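Local structure of oligogalacturonate lyase (Yersinia enterocolitica subsp. enterocolitica, 3PE7) at residues L9-Y14 / Y63-N68; L95-V98 / L104-V107; E160-K165 / D212-R217; L170-L175 / I221-T226; V255-L258 / D263-I266. The protein cleaves oligogalacturonates by beta-elimination in the cytoplasm, probably with the help of a manganese ion bound in its seven-bladed beta-propeller. One frame throughout, in Å; residues are numbered along the deposited sequence.

Interaction 1 (L9-Y14 / Y63-N68); sequences LTFDTY and YLLDLN
Where Phe11 meets Leu67, the chain turns at Asp66, whose OD1 is gripped by two backbone amides: that of Asn68, with Asn68 N to Asp66 OD1 2.9 Å in an Asx turn, and that of Thr69. The turn ends strand 61-66 and presents the carbonyl of Leu67 to Phe11, whose ring carbon CE1 lies 3.5 Å from Leu67 O. The ring approaches this oxygen obliquely. Next to it, Phe11 CZ touches Leu67 CD2 at 4.1 Å. Phe11 CZ is also 4.0 Å from Leu65 CD2, so the far end of the ring rests on both leucines. Leu9 adds its CD1, 3.8 Å from Leu65 CD1; Leu65 thus meets both Leu9 and Phe11. With chi1 at -75°, Phe11 CG stands beside its own backbone N and anti to the carbonyl carbon, and the ring runs from there to Leu65, which comes from the opposite direction. Backbone hydrogen bonding between Leu9 and Gln70, with a further hydrogen bond between Gln70 NE2 and Leu9 O, holds this part of the chain to the residues that follow the turn. No hydrogen bond joins the two segments themselves. Their hold on each other is therefore mainly apolar, and it packs the link between strands 6-8 and 12-15, which belong to different blades of the propeller, against the end of strand 61-66.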
# COMPACT_ATOMS: atom_id res chain seq x y z
N LEU A 9 -9.98 16.74 -16.08
CA LEU A 9 -9.52 15.51 -16.69
C LEU A 9 -10.62 14.89 -17.52
O LEU A 9 -11.79 14.98 -17.17
CB LEU A 9 -9.05 14.53 -15.63
CG LEU A 9 -7.93 15.00 -14.71
CD1 LEU A 9 -7.59 13.87 -13.77
CD2 LEU A 9 -6.71 15.43 -15.50
N THR A 10 -10.23 14.23 -18.60
CA THR A 10 -11.15 13.42 -19.39
C THR A 10 -11.14 11.98 -18.87
O THR A 10 -10.08 11.45 -18.56
CB THR A 10 -10.74 13.44 -20.88
OG1 THR A 10 -10.77 14.78 -21.37
CG2 THR A 10 -11.68 12.60 -21.70
N PHE A 11 -12.32 11.38 -18.74
CA PHE A 11 -12.45 10.00 -18.29
C PHE A 11 -12.80 9.19 -19.53
O PHE A 11 -13.84 9.43 -20.18
CB PHE A 11 -13.60 9.86 -17.28
CG PHE A 11 -13.30 10.38 -15.89
CD1 PHE A 11 -14.24 10.20 -14.88
CD2 PHE A 11 -12.09 11.02 -15.59
CE1 PHE A 11 -14.02 10.67 -13.58
CE2 PHE A 11 -11.84 11.50 -14.31
CZ PHE A 11 -12.80 11.32 -13.28
N ASP A 12 -11.95 8.23 -19.87
CA ASP A 12 -12.14 7.47 -21.10
C ASP A 12 -12.59 6.04 -20.80
O ASP A 12 -11.84 5.24 -20.22
CB ASP A 12 -10.88 7.49 -21.96
CG ASP A 12 -10.55 8.89 -22.47
OD1 ASP A 12 -11.35 9.42 -23.25
OD2 ASP A 12 -9.51 9.45 -22.10
N THR A 13 -13.82 5.73 -21.20
CA THR A 13 -14.48 4.47 -20.84
C THR A 13 -14.54 3.51 -22.04
O THR A 13 -14.86 3.93 -23.16
CB THR A 13 -15.89 4.71 -20.30
OG1 THR A 13 -15.83 5.63 -19.21
CG2 THR A 13 -16.52 3.40 -19.82
N TYR A 14 -14.22 2.25 -21.79
CA TYR A 14 -14.14 1.21 -22.82
C TYR A 14 -14.40 -0.17 -22.22
O TYR A 14 -14.73 -0.28 -21.04
CB TYR A 14 -12.76 1.25 -23.50
CG TYR A 14 -11.59 1.11 -22.55
CD1 TYR A 14 -11.20 2.18 -21.72
CD2 TYR A 14 -10.88 -0.07 -22.47
CE1 TYR A 14 -10.14 2.04 -20.85
CE2 TYR A 14 -9.82 -0.21 -21.62
CZ TYR A 14 -9.45 0.85 -20.81
OH TYR A 14 -8.38 0.72 -19.97
N TYR A 63 -2.63 15.07 -5.76
CA TYR A 63 -3.82 15.69 -6.31
C TYR A 63 -5.05 15.06 -5.69
O TYR A 63 -5.00 13.91 -5.27
CB TYR A 63 -3.88 15.49 -7.83
CG TYR A 63 -2.81 16.25 -8.55
CD1 TYR A 63 -3.09 17.47 -9.17
CD2 TYR A 63 -1.51 15.76 -8.60
CE1 TYR A 63 -2.07 18.20 -9.80
CE2 TYR A 63 -0.49 16.48 -9.22
CZ TYR A 63 -0.78 17.70 -9.83
OH TYR A 63 0.22 18.41 -10.45
N LEU A 64 -6.15 15.82 -5.59
CA LEU A 64 -7.43 15.24 -5.22
C LEU A 64 -8.36 15.35 -6.42
O LEU A 64 -8.64 16.46 -6.91
CB LEU A 64 -8.04 15.95 -4.00
CG LEU A 64 -9.24 15.25 -3.36
CD1 LEU A 64 -8.80 14.00 -2.60
CD2 LEU A 64 -9.96 16.19 -2.41
N LEU A 65 -8.84 14.20 -6.89
CA LEU A 65 -9.70 14.15 -8.06
C LEU A 65 -11.16 14.05 -7.62
O LEU A 65 -11.53 13.13 -6.87
CB LEU A 65 -9.33 12.94 -8.94
CG LEU A 65 -10.19 12.58 -10.15
CD1 LEU A 65 -10.37 13.75 -11.12
CD2 LEU A 65 -9.61 11.36 -10.87
N ASP A 66 -11.97 15.01 -8.08
CA ASP A 66 -13.43 14.95 -7.88
C ASP A 66 -13.99 14.06 -9.00
O ASP A 66 -13.93 14.43 -10.17
CB ASP A 66 -14.06 16.34 -7.90
CG ASP A 66 -15.53 16.32 -7.53
OD1 ASP A 66 -16.29 15.50 -8.07
OD2 ASP A 66 -15.94 17.17 -6.70
N LEU A 67 -14.51 12.90 -8.63
CA LEU A 67 -14.91 11.90 -9.63
C LEU A 67 -16.22 12.25 -10.34
O LEU A 67 -16.54 11.68 -11.38
CB LEU A 67 -14.98 10.50 -9.01
CG LEU A 67 -13.66 9.94 -8.46
CD1 LEU A 67 -13.95 8.74 -7.58
CD2 LEU A 67 -12.71 9.57 -9.58
N ASN A 68 -16.97 13.20 -9.77
CA ASN A 68 -18.21 13.65 -10.39
C ASN A 68 -17.94 14.78 -11.36
O ASN A 68 -18.49 14.85 -12.46
CB ASN A 68 -19.20 14.08 -9.30
CG ASN A 68 -19.72 12.90 -8.49
OD1 ASN A 68 -19.62 12.89 -7.27
ND2 ASN A 68 -20.23 11.89 -9.16

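Interaction 2 (L95-V98 / L104-V107); sequences LFYV and LMRV
Leu95-Val98 and Leu104-Val107 run antiparallel with strand axes 4.7 Å apart at closest approach, and Leu95 with Val107 and Tyr97 with Met105 are the hydrogen-bonded pairs. Each of these pairs carries two backbone bonds, the shortest from Val107 N to Leu95 O at 2.7 Å; between them, Phe96 CA approaches Met105 O at 3.2 Å in a CA-H...O contact. Phe96, Val98, Leu104 and Arg106 occupy one face of the sheet. Here the aliphatic part of Arg106 lies over the Phe96 ring in a CH-pi contact; Arg106 CG lies 4.0 Å from the centroid of the Phe96 ring. The extended arginine chain carries CD past Phe96 CZ as well, and the guanidinium is turned almost perpendicular to the ring, the planes 82° apart. At the ring edge stands Leu104, its CD1 3.9 Å from Phe96 CD2. The other face holds Leu95, Tyr97, Met105 and Val107. Tyr97 CG sits between its backbone N and carbonyl carbon (chi1 77°), which swings the ring over the partner strand. Met105 CG then lies over one ring face, 4.2 Å from the centroid of the Tyr97 ring, while Val107 CG2 meets the ring edge, 3.5 Å from Tyr97 CE1. Beyond the ring, Tyr97 OH is hydrogen-bonded to Glu114. The two strands are the middle pair of a four-stranded blade, flanked by strand 87-88, which pairs with Phe96, and by strand 114-119, which pairs with Leu104 and Arg106.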
# COMPACT_ATOMS: atom_id res chain seq x y z
N LEU A 95 -4.72 15.38 4.44
CA LEU A 95 -3.78 14.45 3.82
C LEU A 95 -2.53 14.38 4.68
O LEU A 95 -2.01 15.41 5.10
CB LEU A 95 -3.40 14.92 2.42
CG LEU A 95 -2.09 14.43 1.80
CD1 LEU A 95 -2.18 12.93 1.43
CD2 LEU A 95 -1.79 15.28 0.57
N PHE A 96 -2.06 13.17 4.96
CA PHE A 96 -0.74 12.96 5.60
C PHE A 96 0.22 12.35 4.58
O PHE A 96 -0.15 11.43 3.85
CB PHE A 96 -0.85 12.03 6.80
CG PHE A 96 -1.60 12.62 7.96
CD1 PHE A 96 -2.99 12.49 8.04
CD2 PHE A 96 -0.92 13.31 8.96
CE1 PHE A 96 -3.70 13.04 9.13
CE2 PHE A 96 -1.62 13.86 10.06
CZ PHE A 96 -3.01 13.73 10.13
N TYR A 97 1.44 12.89 4.52
CA TYR A 97 2.44 12.35 3.60
C TYR A 97 3.83 12.77 4.07
O TYR A 97 3.97 13.62 4.95
CB TYR A 97 2.19 12.87 2.17
CG TYR A 97 2.65 14.30 1.95
CD1 TYR A 97 1.91 15.38 2.45
CD2 TYR A 97 3.84 14.58 1.25
CE1 TYR A 97 2.34 16.70 2.24
CE2 TYR A 97 4.26 15.90 1.06
CZ TYR A 97 3.51 16.95 1.55
OH TYR A 97 3.93 18.26 1.37
N VAL A 98 4.85 12.16 3.48
CA VAL A 98 6.24 12.48 3.83
C VAL A 98 6.90 13.33 2.72
O VAL A 98 6.87 12.99 1.53
CB VAL A 98 7.09 11.22 4.07
CG1 VAL A 98 8.55 11.61 4.41
CG2 VAL A 98 6.49 10.38 5.20
N LEU A 104 7.14 14.41 8.23
CA LEU A 104 5.77 13.92 8.16
C LEU A 104 4.84 15.13 8.20
O LEU A 104 4.82 15.87 9.20
CB LEU A 104 5.49 12.92 9.30
CG LEU A 104 4.19 12.09 9.24
CD1 LEU A 104 2.91 12.93 9.46
CD2 LEU A 104 4.05 11.26 7.96
N MET A 105 4.09 15.33 7.12
CA MET A 105 3.29 16.53 6.92
C MET A 105 1.81 16.21 7.05
O MET A 105 1.38 15.11 6.72
CB MET A 105 3.49 17.11 5.51
CG MET A 105 4.94 17.32 5.09
SD MET A 105 5.77 18.54 6.14
CE MET A 105 4.77 19.98 5.83
N ARG A 106 1.05 17.20 7.52
CA ARG A 106 -0.41 17.19 7.48
C ARG A 106 -0.89 18.35 6.63
O ARG A 106 -0.53 19.51 6.85
CB ARG A 106 -1.02 17.29 8.89
CG ARG A 106 -2.56 17.16 8.93
CD ARG A 106 -3.10 17.51 10.33
NE ARG A 106 -4.57 17.40 10.39
CZ ARG A 106 -5.42 18.35 10.01
NH1 ARG A 106 -5.01 19.52 9.53
NH2 ARG A 106 -6.73 18.12 10.12
N VAL A 107 -1.71 18.03 5.62
CA VAL A 107 -2.26 19.06 4.76
C VAL A 107 -3.76 19.20 5.06
O VAL A 107 -4.50 18.22 4.95
CB VAL A 107 -2.07 18.73 3.26
CG1 VAL A 107 -2.56 19.85 2.40
CG2 VAL A 107 -0.61 18.41 2.96

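Interaction 3 (E160-K165 / D212-R217); sequences EFYFTK and DLVDAR
Tyr162, Leu213 and Val214 carry most of this contact between the helical segment 160-165 and the loop that leads to strand 218-222. Tyr162 carries its CG anti to the backbone N (chi1 165°), and the ring reaches across to the loop. Tyr162 CE2 lies 3.9 Å from Val214 CG1, while Tyr162 CE1 on the other side of the ring is 4.2 Å from Leu213 CB; both approaches are oblique. Tyr162 OH goes beyond these carbons and comes close to the backbone of Leu213 and Val214. In the ring plane it meets a water at 2.7 Å, and this water accepts a hydrogen bond from Asp215 N, 3.0 Å from the water oxygen. The phenol is thus tied to the loop backbone through a single water. Leu213 also serves a second aromatic ring: its CD1 approaches Phe163 CZ at 3.6 Å, the two side chains crossing at about a right angle. Phe163 and Tyr162 support each other as neighbours in sequence, since Tyr162 CD1 stands 3.7 Å above the Phe163 ring plane, over its centre. Further along the loop, Asp215 OD2 is hydrogen-bonded to His207 ND1 and, weakly, accepts from Ala216 N. Pro210 touches Tyr162 too. No direct hydrogen bond crosses between the segments. The contact therefore combines oblique aromatic-aliphatic packing, with Phe163 and Leu213 at its exposed margin, and one water bridge that provides a polar partner for both the tyrosine hydroxyl and the Asp215 amide.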
# COMPACT_ATOMS: atom_id res chain seq x y z
N GLU A 160 21.45 -7.29 -0.54
CA GLU A 160 22.65 -7.22 0.30
C GLU A 160 22.44 -6.50 1.62
O GLU A 160 23.12 -6.78 2.62
CB GLU A 160 23.81 -6.55 -0.46
CG GLU A 160 24.31 -7.35 -1.69
CD GLU A 160 24.77 -8.75 -1.33
OE1 GLU A 160 25.60 -8.90 -0.40
OE2 GLU A 160 24.32 -9.71 -2.00
N PHE A 161 21.49 -5.56 1.64
CA PHE A 161 21.23 -4.76 2.82
C PHE A 161 20.84 -5.63 4.03
O PHE A 161 21.23 -5.34 5.16
CB PHE A 161 20.12 -3.75 2.53
CG PHE A 161 19.93 -2.74 3.61
CD1 PHE A 161 20.97 -1.86 3.96
CD2 PHE A 161 18.72 -2.65 4.29
CE1 PHE A 161 20.78 -0.92 4.97
CE2 PHE A 161 18.54 -1.69 5.30
CZ PHE A 161 19.57 -0.83 5.64
N TYR A 162 20.08 -6.68 3.75
CA TYR A 162 19.62 -7.60 4.78
C TYR A 162 20.77 -8.16 5.65
O TYR A 162 20.65 -8.25 6.87
CB TYR A 162 18.84 -8.75 4.13
CG TYR A 162 18.61 -9.96 5.02
CD1 TYR A 162 19.34 -11.14 4.83
CD2 TYR A 162 17.65 -9.93 6.03
CE1 TYR A 162 19.13 -12.26 5.64
CE2 TYR A 162 17.44 -11.04 6.85
CZ TYR A 162 18.18 -12.20 6.65
OH TYR A 162 17.96 -13.30 7.45
N PHE A 163 21.88 -8.49 5.00
CA PHE A 163 23.00 -9.13 5.69
C PHE A 163 23.81 -8.17 6.58
O PHE A 163 24.60 -8.63 7.41
CB PHE A 163 23.92 -9.80 4.67
CG PHE A 163 23.23 -10.83 3.83
CD1 PHE A 163 23.11 -12.15 4.27
CD2 PHE A 163 22.68 -10.49 2.60
CE1 PHE A 163 22.47 -13.11 3.48
CE2 PHE A 163 22.02 -11.45 1.80
CZ PHE A 163 21.93 -12.76 2.25
N THR A 164 23.59 -6.87 6.41
CA THR A 164 24.30 -5.86 7.20
C THR A 164 23.76 -5.69 8.62
O THR A 164 24.37 -5.02 9.43
CB THR A 164 24.30 -4.47 6.52
OG1 THR A 164 22.97 -3.95 6.46
CG2 THR A 164 24.90 -4.54 5.11
N LYS A 165 22.61 -6.32 8.91
CA LYS A 165 21.98 -6.21 10.24
C LYS A 165 21.86 -4.76 10.71
O LYS A 165 22.41 -4.39 11.76
CB LYS A 165 22.73 -7.05 11.28
CG LYS A 165 22.56 -8.55 11.11
CD LYS A 165 23.23 -9.31 12.24
CE LYS A 165 23.57 -10.72 11.81
NZ LYS A 165 22.42 -11.67 11.91
N ASP A 212 13.21 -16.39 1.45
CA ASP A 212 13.63 -17.73 1.80
C ASP A 212 14.74 -17.76 2.86
O ASP A 212 15.18 -18.83 3.29
CB ASP A 212 14.03 -18.53 0.55
CG ASP A 212 15.13 -17.85 -0.28
OD1 ASP A 212 15.21 -16.60 -0.30
OD2 ASP A 212 15.92 -18.59 -0.93
N LEU A 213 15.17 -16.58 3.30
CA LEU A 213 16.25 -16.48 4.28
C LEU A 213 15.81 -16.00 5.65
O LEU A 213 16.38 -16.41 6.66
CB LEU A 213 17.39 -15.60 3.76
CG LEU A 213 18.13 -16.12 2.51
CD1 LEU A 213 19.25 -15.16 2.17
CD2 LEU A 213 18.66 -17.54 2.69
N VAL A 214 14.79 -15.15 5.70
CA VAL A 214 14.35 -14.59 6.97
C VAL A 214 13.89 -15.71 7.92
O VAL A 214 13.24 -16.67 7.48
CB VAL A 214 13.26 -13.48 6.81
CG1 VAL A 214 13.84 -12.28 6.07
CG2 VAL A 214 12.01 -14.00 6.08
N ASP A 215 14.25 -15.58 9.19
CA ASP A 215 13.80 -16.49 10.25
C ASP A 215 12.26 -16.64 10.24
O ASP A 215 11.73 -17.76 10.21
CB ASP A 215 14.33 -16.04 11.64
CG ASP A 215 13.87 -14.62 12.07
OD1 ASP A 215 13.90 -14.34 13.29
OD2 ASP A 215 13.48 -13.77 11.23
N ALA A 216 11.57 -15.52 10.23
CA ALA A 216 10.12 -15.48 10.10
C ALA A 216 9.75 -14.11 9.60
O ALA A 216 10.29 -13.09 10.05
CB ALA A 216 9.44 -15.76 11.44
N ARG A 217 8.83 -14.08 8.64
CA ARG A 217 8.42 -12.85 8.03
C ARG A 217 7.62 -11.99 9.00
O ARG A 217 7.96 -10.84 9.22
CB ARG A 217 7.55 -13.16 6.82
CG ARG A 217 7.84 -12.32 5.63
CD ARG A 217 7.23 -10.96 5.65
NE ARG A 217 8.17 -10.10 4.96
CZ ARG A 217 7.89 -8.96 4.33
NH1 ARG A 217 6.67 -8.47 4.28
NH2 ARG A 217 8.89 -8.32 3.76
O HOH W 1 16.31 -13.39 9.58

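Interaction 4 (L170-L175 / I221-T226); sequences LMRVDL and INEDGT
Arg172 and Glu223 supply the polar half of this contact. Arg172, its chain extended from CG to NE, brings its guanidinium to the turn after strand 218-222, and Glu223 O lies at the guanidinium edge, 3.2 Å from Arg172 NH1. The side chains cross at about a right angle, with Arg172 CD 4.0 Å from Glu223 CG. As for charge, Glu223 OE1 is 4.3 Å from Arg172 NE but well out of the guanidinium plane, so no N-H points at it. That oxygen is instead held by Lys138 in a salt bridge and by Tyr195 OH in a hydrogen bond. The apolar half is a loose touch between Leu170 CD1 and Ile221 CG2, 4.3 Å apart, and both residues also pack on Phe205. The turn that displays Glu223 is well braced: it is type I from Asn222 to Gly225, and overlapping it Asp224 OD1 accepts from Thr226 N at 3.0 Å, an Asx turn, and also from Thr226 OG1 at 2.7 Å. Strand 168-174 of one sheet thus meets strand 218-222 and its turn in the next sheet. Arg172 and Glu223 probably attract each other through longer-range electrostatics, while the carboxylate takes its direct bonds from other residues.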
# COMPACT_ATOMS: atom_id res chain seq x y z
N LEU A 170 11.34 0.74 15.62
CA LEU A 170 9.93 0.86 15.31
C LEU A 170 9.42 1.99 16.18
O LEU A 170 9.41 1.88 17.41
CB LEU A 170 9.24 -0.46 15.66
CG LEU A 170 7.85 -0.75 15.08
CD1 LEU A 170 7.44 -2.17 15.49
CD2 LEU A 170 6.83 0.25 15.55
N MET A 171 9.03 3.09 15.54
CA MET A 171 8.64 4.30 16.23
C MET A 171 7.14 4.44 16.29
O MET A 171 6.44 4.07 15.36
CB MET A 171 9.20 5.54 15.52
CG MET A 171 10.72 5.61 15.48
SD MET A 171 11.40 5.66 17.14
CE MET A 171 10.64 7.15 17.78
N ARG A 172 6.64 4.99 17.38
CA ARG A 172 5.29 5.50 17.32
C ARG A 172 5.27 6.99 17.61
O ARG A 172 6.01 7.48 18.50
CB ARG A 172 4.32 4.67 18.15
CG ARG A 172 4.43 4.83 19.60
CD ARG A 172 3.07 4.53 20.24
NE ARG A 172 2.99 5.20 21.54
CZ ARG A 172 3.40 4.68 22.69
NH1 ARG A 172 3.91 3.45 22.73
NH2 ARG A 172 3.28 5.38 23.80
N VAL A 173 4.47 7.69 16.82
CA VAL A 173 4.40 9.14 16.83
C VAL A 173 2.99 9.59 17.21
O VAL A 173 2.00 9.08 16.66
CB VAL A 173 4.80 9.76 15.45
CG1 VAL A 173 4.52 11.26 15.40
CG2 VAL A 173 6.28 9.50 15.14
N ASP A 174 2.90 10.52 18.16
CA ASP A 174 1.65 11.15 18.54
C ASP A 174 1.35 12.31 17.61
O ASP A 174 2.13 13.27 17.52
CB ASP A 174 1.75 11.63 19.99
CG ASP A 174 0.42 12.10 20.55
OD1 ASP A 174 -0.22 13.00 19.96
OD2 ASP A 174 0.03 11.58 21.63
N LEU A 175 0.21 12.24 16.92
CA LEU A 175 -0.14 13.25 15.92
C LEU A 175 -0.55 14.62 16.50
O LEU A 175 -0.45 15.64 15.80
CB LEU A 175 -1.22 12.74 14.96
CG LEU A 175 -0.84 11.68 13.91
CD1 LEU A 175 -2.07 11.28 13.13
CD2 LEU A 175 0.28 12.15 12.95
N ILE A 221 3.59 -7.18 17.93
CA ILE A 221 4.08 -6.68 19.22
C ILE A 221 3.00 -5.79 19.82
O ILE A 221 2.19 -5.19 19.09
CB ILE A 221 5.43 -5.91 19.06
CG1 ILE A 221 6.14 -5.72 20.41
CG2 ILE A 221 5.25 -4.59 18.30
CD1 ILE A 221 7.62 -5.30 20.26
N ASN A 222 2.96 -5.73 21.15
CA ASN A 222 2.07 -4.78 21.80
C ASN A 222 2.59 -3.37 21.62
O ASN A 222 3.81 -3.16 21.46
CB ASN A 222 1.93 -5.08 23.29
CG ASN A 222 1.21 -6.40 23.57
OD1 ASN A 222 0.58 -7.00 22.69
ND2 ASN A 222 1.28 -6.83 24.82
N GLU A 223 1.68 -2.41 21.65
CA GLU A 223 2.01 -1.00 21.49
C GLU A 223 3.08 -0.54 22.48
O GLU A 223 3.89 0.32 22.16
CB GLU A 223 0.77 -0.15 21.64
CG GLU A 223 0.90 1.26 21.08
CD GLU A 223 -0.31 2.09 21.36
OE1 GLU A 223 -0.59 3.00 20.55
OE2 GLU A 223 -1.00 1.82 22.38
N ASP A 224 3.09 -1.12 23.68
CA ASP A 224 4.04 -0.69 24.70
C ASP A 224 5.39 -1.41 24.59
O ASP A 224 6.25 -1.24 25.46
CB ASP A 224 3.43 -0.83 26.10
CG ASP A 224 3.13 -2.27 26.47
OD1 ASP A 224 3.49 -3.21 25.72
OD2 ASP A 224 2.52 -2.48 27.54
N GLY A 225 5.57 -2.21 23.53
CA GLY A 225 6.81 -2.96 23.32
C GLY A 225 6.86 -4.35 23.91
O GLY A 225 7.80 -5.11 23.63
N THR A 226 5.85 -4.73 24.69
CA THR A 226 5.82 -6.06 25.29
C THR A 226 5.26 -7.11 24.33
O THR A 226 4.63 -6.77 23.33
CB THR A 226 4.99 -6.10 26.61
OG1 THR A 226 3.61 -5.84 26.33
CG2 THR A 226 5.50 -5.10 27.62

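Interaction 5 (V255-L258 / D263-I266); sequences VSYL and DRFI
A first torsion of 59° sets Tyr257 CG between its backbone N and carbonyl carbon, and a bend at chi2 (70°) folds the Arg264 chain over, so that phenol ring and guanidinium come to lie flat on each other. Their planes are only 2° apart and their centres 3.9 Å, a parallel cation-pi stack. Arg264 NH1 reaches the far end of the ring, 3.9 Å from Tyr257 CZ, while Arg264 NE sits above Tyr257 CD2. Arg264 NH2 is hydrogen-bonded to Pro262 O in the hairpin loop, which helps to fix the rotation of the group. Closer to the backbone, Arg264 CG packs against Val255 CG1 at 3.8 Å. Ser256 and Phe265 form the hydrogen-bonded pair: Ser256 N meets Phe265 O at 2.8 Å, and Phe265 N meets Ser256 O at 3.0 Å. Ser256 O also lies at the edge of the Phe265 ring, and Ser256 OG is hydrogen-bonded to Glu238. Toward the loop a water accepts from Leu258 N, 2.9 Å from its oxygen, and lies close to Asp263 O. This is an antiparallel beta hairpin, the two middle strands of a four-stranded blade of the beta-propeller, flanked by strands 238-245 and 276-285.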
# COMPACT_ATOMS: atom_id res chain seq x y z
N VAL A 255 0.15 -14.34 2.02
CA VAL A 255 0.31 -15.32 0.97
C VAL A 255 1.43 -16.28 1.36
O VAL A 255 2.48 -15.85 1.87
CB VAL A 255 0.62 -14.64 -0.37
CG1 VAL A 255 0.99 -15.67 -1.45
CG2 VAL A 255 -0.59 -13.86 -0.83
N SER A 256 1.20 -17.57 1.14
CA SER A 256 2.16 -18.60 1.50
C SER A 256 2.51 -19.46 0.28
O SER A 256 1.65 -19.80 -0.53
CB SER A 256 1.57 -19.50 2.60
OG SER A 256 2.42 -20.60 2.88
N TYR A 257 3.77 -19.84 0.18
CA TYR A 257 4.15 -20.84 -0.83
C TYR A 257 5.36 -21.64 -0.35
O TYR A 257 6.04 -21.23 0.59
CB TYR A 257 4.39 -20.18 -2.19
CG TYR A 257 5.47 -19.11 -2.22
CD1 TYR A 257 6.78 -19.41 -2.58
CD2 TYR A 257 5.16 -17.77 -1.93
CE1 TYR A 257 7.77 -18.42 -2.63
CE2 TYR A 257 6.14 -16.77 -1.97
CZ TYR A 257 7.43 -17.10 -2.33
OH TYR A 257 8.40 -16.11 -2.38
N LEU A 258 5.60 -22.77 -1.02
CA LEU A 258 6.65 -23.70 -0.62
C LEU A 258 7.65 -23.87 -1.74
O LEU A 258 7.28 -23.90 -2.91
CB LEU A 258 6.06 -25.07 -0.29
CG LEU A 258 5.09 -25.19 0.88
CD1 LEU A 258 4.44 -26.60 0.88
CD2 LEU A 258 5.82 -24.91 2.20
N ASP A 263 2.64 -23.12 -6.67
CA ASP A 263 1.30 -22.81 -6.16
C ASP A 263 1.36 -21.84 -4.99
O ASP A 263 2.21 -21.97 -4.11
CB ASP A 263 0.55 -24.08 -5.74
CG ASP A 263 0.20 -24.96 -6.92
OD1 ASP A 263 0.16 -24.44 -8.06
OD2 ASP A 263 -0.05 -26.17 -6.69
N ARG A 264 0.48 -20.85 -5.03
CA ARG A 264 0.37 -19.85 -3.98
C ARG A 264 -0.95 -20.03 -3.27
O ARG A 264 -1.94 -20.43 -3.89
CB ARG A 264 0.40 -18.45 -4.60
CG ARG A 264 1.74 -17.73 -4.53
CD ARG A 264 2.77 -18.34 -5.43
NE ARG A 264 3.95 -17.46 -5.55
CZ ARG A 264 5.15 -17.87 -5.94
NH1 ARG A 264 6.16 -17.01 -6.02
NH2 ARG A 264 5.36 -19.15 -6.25
N PHE A 265 -0.98 -19.70 -1.97
CA PHE A 265 -2.17 -19.85 -1.14
C PHE A 265 -2.42 -18.62 -0.27
O PHE A 265 -1.47 -18.05 0.28
CB PHE A 265 -2.05 -21.09 -0.24
CG PHE A 265 -2.00 -22.37 -1.02
CD1 PHE A 265 -3.18 -23.04 -1.34
CD2 PHE A 265 -0.78 -22.90 -1.46
CE1 PHE A 265 -3.13 -24.22 -2.10
CE2 PHE A 265 -0.74 -24.08 -2.19
CZ PHE A 265 -1.91 -24.73 -2.51
N ILE A 266 -3.68 -18.20 -0.18
CA ILE A 266 -4.08 -17.16 0.78
C ILE A 266 -4.36 -17.79 2.14
O ILE A 266 -5.09 -18.79 2.23
CB ILE A 266 -5.34 -16.38 0.31
CG1 ILE A 266 -5.14 -15.78 -1.09
CG2 ILE A 266 -5.72 -15.30 1.31
CD1 ILE A 266 -6.43 -15.19 -1.69
O HOH W 2 4.06 -23.62 -3.29

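The five contacts are spread round one seven-bladed propeller. Interactions 2 and 5 each lie within a blade, whereas interactions 1, 3 and 4 join parts of different sheets or loops. Interactions 2 and 4 touch directly, Phe96 CE2 packing on Leu175 CD2 at 3.9 Å. Interactions 3 and 4 alternate along the chain, so residues 160-175 meet residues 212-226 twice, with centres about 23 Å apart. Interactions 1 and 4 lie on opposite sides of the chain's centre, their own centres about 39 Å apart. In interaction 5 the Val255 side chain is about 8 Å from that of the manganese ligand His287 and about 13 Å from the ion. Interaction 1 lies near a calcium site, with the Leu9 side chain about 8 Å from that of Met1.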